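Local coordinates for prolyl endopeptidase (Myxococcus xanthus, PDB 2BKL), which probably hydrolyses oligopeptides on the carboxyl side of proline, and less readily alanine, as a serine protease of the S9A family, at residues V162-K174 with S179-P191. Sequence-based numbering, arbitrary orientation.
Sequences VDVIEGGKYATPK and SKGFYYEWLPTDP. With ZAH (N-[(benzyloxy)carbonyl]-L-alanyl-L-proline), chain C.
K174 NZ makes a 2.8 Å salt bridge to E185 OE2, reaching it on the syn side of the carboxylate. The lysine chain, bent at chi2 and chi3 (67° and 64°), curls back so that NZ also donates to T172 O and T172 OG1. E185 OE1 takes the backbone N of T172 at 3.0 Å. S232, on strand 229-234 of another blade, hydrogen-bonds to both charged groups. A methionine in place of K174 would probably leave the E185 carboxylate, largely buried, without its countercharge. Backbone bonds run both ways between K174 and Y183, an antiparallel hydrogen-bonded pair. It joins the short edge strand 174-175 to 181-186 within one four-stranded blade of the beta-propeller. Further along, L187 N donates to G167 O at 2.9 Å. A water bridges G167 O, E185 O and Y170 N. Among the apolar contacts, I165 CD1 sits over a face of the Y184 ring, whose OH bonds to D216, and P173 CB lies over a face of F182. On the side of E185, L187 CD1 packs 3.6 Å from Y170 CE2. The ligand's phenyl ring lies at the edge of the Y170 ring, Y170 CD1 being 3.7 Å from ZAH C21.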
loop_
_atom_site.group_PDB
_atom_site.type_symbol
_atom_site.label_atom_id
_atom_site.label_comp_id
_atom_site.label_asym_id
_atom_site.label_seq_id
_atom_site.Cartn_x
_atom_site.Cartn_y
_atom_site.Cartn_z
ATOM N N VAL A 162 -29.776 2.677 -12.213
ATOM C CA VAL A 162 -30.055 3.752 -11.276
ATOM C C VAL A 162 -28.949 3.917 -10.222
ATOM O O VAL A 162 -28.589 5.037 -9.867
ATOM C CB VAL A 162 -31.406 3.519 -10.594
ATOM C CG1 VAL A 162 -31.709 4.625 -9.589
ATOM C CG2 VAL A 162 -32.484 3.438 -11.656
ATOM N N ASP A 163 -28.403 2.802 -9.729
ATOM C CA ASP A 163 -27.468 2.826 -8.618
ATOM C C ASP A 163 -26.055 2.986 -9.168
ATOM O O ASP A 163 -25.253 2.049 -9.221
ATOM C CB ASP A 163 -27.594 1.543 -7.790
ATOM C CG ASP A 163 -29.019 1.282 -7.355
ATOM O OD1 ASP A 163 -29.571 2.131 -6.631
ATOM O OD2 ASP A 163 -29.646 0.266 -7.713
ATOM N N VAL A 164 -25.764 4.202 -9.588
ATOM C CA VAL A 164 -24.487 4.528 -10.196
ATOM C C VAL A 164 -24.046 5.819 -9.538
ATOM O O VAL A 164 -24.750 6.829 -9.616
ATOM C CB VAL A 164 -24.590 4.738 -11.710
ATOM C CG1 VAL A 164 -23.228 5.152 -12.284
ATOM C CG2 VAL A 164 -25.150 3.497 -12.406
ATOM N N ILE A 165 -22.904 5.790 -8.861
ATOM C CA ILE A 165 -22.482 6.917 -8.069
ATOM C C ILE A 165 -21.048 7.320 -8.391
ATOM O O ILE A 165 -20.082 6.599 -8.064
ATOM C CB ILE A 165 -22.619 6.612 -6.561
ATOM C CG1 ILE A 165 -23.966 5.977 -6.187
ATOM C CG2 ILE A 165 -22.420 7.875 -5.773
ATOM C CD1 ILE A 165 -24.062 5.538 -4.746
ATOM N N GLU A 166 -20.874 8.464 -9.046
ATOM C CA GLU A 166 -19.539 9.013 -9.243
ATOM C C GLU A 166 -18.993 9.581 -7.917
ATOM O O GLU A 166 -19.721 9.749 -6.946
ATOM C CB GLU A 166 -19.533 10.050 -10.384
ATOM C CG GLU A 166 -19.955 9.423 -11.715
ATOM C CD GLU A 166 -19.685 10.256 -12.966
ATOM O OE1 GLU A 166 -18.859 11.187 -12.925
ATOM O OE2 GLU A 166 -20.298 9.935 -14.012
ATOM N N GLY A 167 -17.704 9.821 -7.862
ATOM C CA GLY A 167 -17.096 10.309 -6.654
ATOM C C GLY A 167 -16.883 9.271 -5.568
ATOM O O GLY A 167 -16.815 9.619 -4.379
ATOM N N GLY A 168 -16.692 8.014 -5.975
ATOM C CA GLY A 168 -16.510 6.923 -5.045
ATOM C C GLY A 168 -15.098 6.535 -4.696
ATOM O O GLY A 168 -14.893 5.468 -4.115
ATOM N N LYS A 169 -14.127 7.399 -4.994
ATOM C CA LYS A 169 -12.727 7.118 -4.721
ATOM C C LYS A 169 -12.459 6.497 -3.334
ATOM O O LYS A 169 -11.690 5.516 -3.217
ATOM C CB LYS A 169 -11.894 8.411 -4.812
ATOM C CG LYS A 169 -10.453 8.248 -4.386
ATOM C CD LYS A 169 -9.644 9.570 -4.455
ATOM C CE LYS A 169 -9.592 10.129 -5.823
ATOM N NZ LYS A 169 -8.491 11.196 -5.877
ATOM N N TYR A 170 -13.032 7.112 -2.299
ATOM C CA TYR A 170 -12.766 6.709 -0.923
ATOM C C TYR A 170 -13.766 5.713 -0.363
ATOM O O TYR A 170 -13.645 5.320 0.812
ATOM C CB TYR A 170 -12.660 7.934 -0.010
ATOM C CG TYR A 170 -11.541 8.885 -0.365
ATOM C CD1 TYR A 170 -10.232 8.444 -0.470
ATOM C CD2 TYR A 170 -11.774 10.240 -0.565
ATOM C CE1 TYR A 170 -9.199 9.331 -0.778
ATOM C CE2 TYR A 170 -10.739 11.128 -0.900
ATOM C CZ TYR A 170 -9.465 10.664 -1.013
ATOM O OH TYR A 170 -8.441 11.552 -1.367
ATOM N N ALA A 171 -14.732 5.281 -1.174
ATOM C CA ALA A 171 -15.858 4.479 -0.661
ATOM C C ALA A 171 -15.513 3.017 -0.433
ATOM O O ALA A 171 -14.883 2.366 -1.274
ATOM C CB ALA A 171 -17.069 4.548 -1.593
ATOM N N THR A 172 -15.980 2.507 0.700
ATOM C CA THR A 172 -16.099 1.067 0.933
ATOM C C THR A 172 -17.537 0.864 1.413
ATOM O O THR A 172 -17.837 1.178 2.576
ATOM C CB THR A 172 -15.088 0.570 1.960
ATOM O OG1 THR A 172 -15.059 1.438 3.096
ATOM C CG2 THR A 172 -13.692 0.643 1.450
ATOM N N PRO A 173 -18.448 0.392 0.554
ATOM C CA PRO A 173 -19.852 0.332 0.957
ATOM C C PRO A 173 -20.101 -0.536 2.191
ATOM O O PRO A 173 -19.605 -1.677 2.307
ATOM C CB PRO A 173 -20.553 -0.255 -0.272
ATOM C CG PRO A 173 -19.646 0.156 -1.419
ATOM C CD PRO A 173 -18.271 -0.023 -0.854
ATOM N N LYS A 174 -20.855 0.037 3.128
ATOM C CA LYS A 174 -21.339 -0.663 4.320
ATOM C C LYS A 174 -22.840 -0.885 4.173
ATOM O O LYS A 174 -23.625 0.017 4.420
ATOM C CB LYS A 174 -21.097 0.147 5.591
ATOM C CG LYS A 174 -19.774 -0.055 6.335
ATOM C CD LYS A 174 -18.573 0.418 5.576
ATOM C CE LYS A 174 -18.553 1.911 5.329
ATOM N NZ LYS A 174 -17.200 2.380 4.809
ATOM N N SER A 179 -30.269 -5.095 3.594
ATOM C CA SER A 179 -29.760 -5.144 2.218
ATOM C C SER A 179 -30.456 -4.133 1.301
ATOM O O SER A 179 -30.405 -4.283 0.066
ATOM C CB SER A 179 -29.882 -6.556 1.612
ATOM O OG SER A 179 -29.107 -7.462 2.352
ATOM N N LYS A 180 -31.038 -3.095 1.884
ATOM C CA LYS A 180 -31.794 -2.114 1.110
ATOM C C LYS A 180 -30.955 -0.917 0.655
ATOM O O LYS A 180 -31.419 -0.115 -0.170
ATOM C CB LYS A 180 -33.005 -1.629 1.914
ATOM C CG LYS A 180 -34.062 -2.724 2.085
ATOM C CD LYS A 180 -35.453 -2.191 2.352
ATOM C CE LYS A 180 -36.500 -3.310 2.416
ATOM N NZ LYS A 180 -36.465 -4.187 1.201
ATOM N N GLY A 181 -29.718 -0.824 1.129
ATOM C CA GLY A 181 -28.839 0.267 0.746
ATOM C C GLY A 181 -27.564 0.212 1.566
ATOM O O GLY A 181 -27.318 -0.741 2.349
ATOM N N PHE A 182 -26.694 1.185 1.367
ATOM C CA PHE A 182 -25.395 1.168 2.013
ATOM C C PHE A 182 -24.906 2.583 2.347
ATOM O O PHE A 182 -25.243 3.571 1.669
ATOM C CB PHE A 182 -24.376 0.450 1.144
ATOM C CG PHE A 182 -24.302 0.949 -0.274
ATOM C CD1 PHE A 182 -23.552 2.103 -0.592
ATOM C CD2 PHE A 182 -24.907 0.241 -1.306
ATOM C CE1 PHE A 182 -23.484 2.540 -1.920
ATOM C CE2 PHE A 182 -24.821 0.690 -2.640
ATOM C CZ PHE A 182 -24.105 1.814 -2.926
ATOM N N TYR A 183 -24.145 2.676 3.431
ATOM C CA TYR A 183 -23.366 3.872 3.767
ATOM C C TYR A 183 -22.091 3.894 2.958
ATOM O O TYR A 183 -21.491 2.858 2.699
ATOM C CB TYR A 183 -22.998 3.856 5.249
ATOM C CG TYR A 183 -24.177 4.002 6.188
ATOM C CD1 TYR A 183 -24.666 5.261 6.566
ATOM C CD2 TYR A 183 -24.791 2.885 6.747
ATOM C CE1 TYR A 183 -25.704 5.390 7.414
ATOM C CE2 TYR A 183 -25.870 3.019 7.585
ATOM C CZ TYR A 183 -26.309 4.273 7.929
ATOM O OH TYR A 183 -27.371 4.452 8.784
ATOM N N TYR A 184 -21.638 5.073 2.574
ATOM C CA TYR A 184 -20.401 5.177 1.805
ATOM C C TYR A 184 -19.826 6.584 1.885
ATOM O O TYR A 184 -20.514 7.545 2.218
ATOM C CB TYR A 184 -20.610 4.770 0.326
ATOM C CG TYR A 184 -21.484 5.744 -0.430
ATOM C CD1 TYR A 184 -22.862 5.810 -0.236
ATOM C CD2 TYR A 184 -20.927 6.693 -1.257
ATOM C CE1 TYR A 184 -23.654 6.748 -0.905
ATOM C CE2 TYR A 184 -21.715 7.624 -1.935
ATOM C CZ TYR A 184 -23.073 7.665 -1.739
ATOM O OH TYR A 184 -23.849 8.595 -2.391
ATOM N N GLU A 185 -18.551 6.668 1.550
ATOM C CA GLU A 185 -17.754 7.894 1.528
ATOM C C GLU A 185 -17.800 8.464 0.123
ATOM O O GLU A 185 -17.489 7.775 -0.843
ATOM C CB GLU A 185 -16.316 7.578 1.877
ATOM C CG GLU A 185 -16.070 6.940 3.238
ATOM C CD GLU A 185 -16.617 5.524 3.466
ATOM O OE1 GLU A 185 -16.733 4.713 2.547
ATOM O OE2 GLU A 185 -16.972 5.184 4.634
ATOM N N TRP A 186 -18.215 9.729 0.014
ATOM C CA TRP A 186 -18.525 10.367 -1.259
ATOM C C TRP A 186 -17.735 11.667 -1.435
ATOM O O TRP A 186 -17.601 12.445 -0.494
ATOM C CB TRP A 186 -20.027 10.702 -1.312
ATOM C CG TRP A 186 -20.445 11.259 -2.619
ATOM C CD1 TRP A 186 -20.434 10.636 -3.841
ATOM C CD2 TRP A 186 -20.966 12.566 -2.849
ATOM N NE1 TRP A 186 -20.902 11.492 -4.814
ATOM C CE2 TRP A 186 -21.254 12.672 -4.227
ATOM C CE3 TRP A 186 -21.233 13.655 -2.025
ATOM C CZ2 TRP A 186 -21.779 13.836 -4.793
ATOM C CZ3 TRP A 186 -21.759 14.811 -2.586
ATOM C CH2 TRP A 186 -22.022 14.887 -3.949
ATOM N N LEU A 187 -17.265 11.923 -2.657
ATOM C CA LEU A 187 -16.692 13.220 -3.037
ATOM C C LEU A 187 -17.594 13.905 -4.048
ATOM O O LEU A 187 -18.065 13.269 -4.994
ATOM C CB LEU A 187 -15.322 13.039 -3.672
ATOM C CG LEU A 187 -14.200 12.587 -2.760
ATOM C CD1 LEU A 187 -12.990 12.186 -3.554
ATOM C CD2 LEU A 187 -13.821 13.689 -1.799
ATOM N N PRO A 188 -17.844 15.201 -3.879
ATOM C CA PRO A 188 -18.636 15.954 -4.861
ATOM C C PRO A 188 -17.813 16.150 -6.139
ATOM O O PRO A 188 -16.594 16.054 -6.088
ATOM C CB PRO A 188 -18.874 17.287 -4.136
ATOM C CG PRO A 188 -17.680 17.456 -3.337
ATOM C CD PRO A 188 -17.347 16.076 -2.799
ATOM N N THR A 189 -18.482 16.321 -7.284
ATOM C CA THR A 189 -17.803 16.719 -8.501
ATOM C C THR A 189 -18.159 18.183 -8.686
ATOM O O THR A 189 -19.214 18.520 -9.189
ATOM C CB THR A 189 -18.242 15.863 -9.717
ATOM O OG1 THR A 189 -17.811 14.508 -9.514
ATOM C CG2 THR A 189 -17.509 16.262 -10.978
ATOM N N ASP A 190 -17.260 19.026 -8.231
ATOM C CA ASP A 190 -17.441 20.465 -8.265
ATOM C C ASP A 190 -16.195 21.015 -8.914
ATOM O O ASP A 190 -15.096 20.912 -8.373
ATOM C CB ASP A 190 -17.651 20.927 -6.818
ATOM C CG ASP A 190 -17.605 22.429 -6.643
ATOM O OD1 ASP A 190 -17.192 23.160 -7.564
ATOM O OD2 ASP A 190 -17.952 22.885 -5.522
ATOM N N PRO A 191 -16.315 21.572 -10.112
ATOM C CA PRO A 191 -15.131 22.009 -10.858
ATOM C C PRO A 191 -14.385 23.181 -10.230
ATOM O O PRO A 191 -13.303 23.532 -10.684
ATOM C CB PRO A 191 -15.712 22.395 -12.219
ATOM C CG PRO A 191 -17.134 22.773 -11.920
ATOM C CD PRO A 191 -17.575 21.887 -10.820
HETATM C C1 ZAH C . 2.877 6.142 -1.629
HETATM O O2 ZAH C . 3.769 5.874 -0.571
HETATM C C3 ZAH C . 1.902 7.302 -1.318
HETATM C C4 ZAH C . 2.641 8.628 -1.112
HETATM C C5 ZAH C . 2.915 8.743 0.382
HETATM C C6 ZAH C . 1.885 7.897 1.082
HETATM N N7 ZAH C . 1.223 7.191 -0.008
HETATM C C8 ZAH C . 0.155 6.420 0.180
HETATM O O9 ZAH C . -0.412 5.882 -0.885
HETATM C C10 ZAH C . -0.597 6.383 1.528
HETATM C C11 ZAH C . 0.164 5.337 2.343
HETATM N N14 ZAH C . -1.963 5.948 1.376
HETATM C C15 ZAH C . -2.880 6.741 0.875
HETATM O O16 ZAH C . -2.620 7.987 0.575
HETATM O O17 ZAH C . -4.202 6.215 0.697
HETATM C C18 ZAH C . -5.105 7.104 -0.009
HETATM C C19 ZAH C . -6.397 6.395 -0.428
HETATM C C20 ZAH C . -7.280 5.940 0.561
HETATM C C21 ZAH C . -8.453 5.282 0.193
HETATM C C22 ZAH C . -8.753 5.102 -1.160
HETATM C C23 ZAH C . -7.888 5.575 -2.151
HETATM C C24 ZAH C . -6.707 6.219 -1.782
HETATM O O HOH W 1 -17.533 12.820 -11.586
HETATM O O HOH W 2 -15.295 8.799 -2.202
#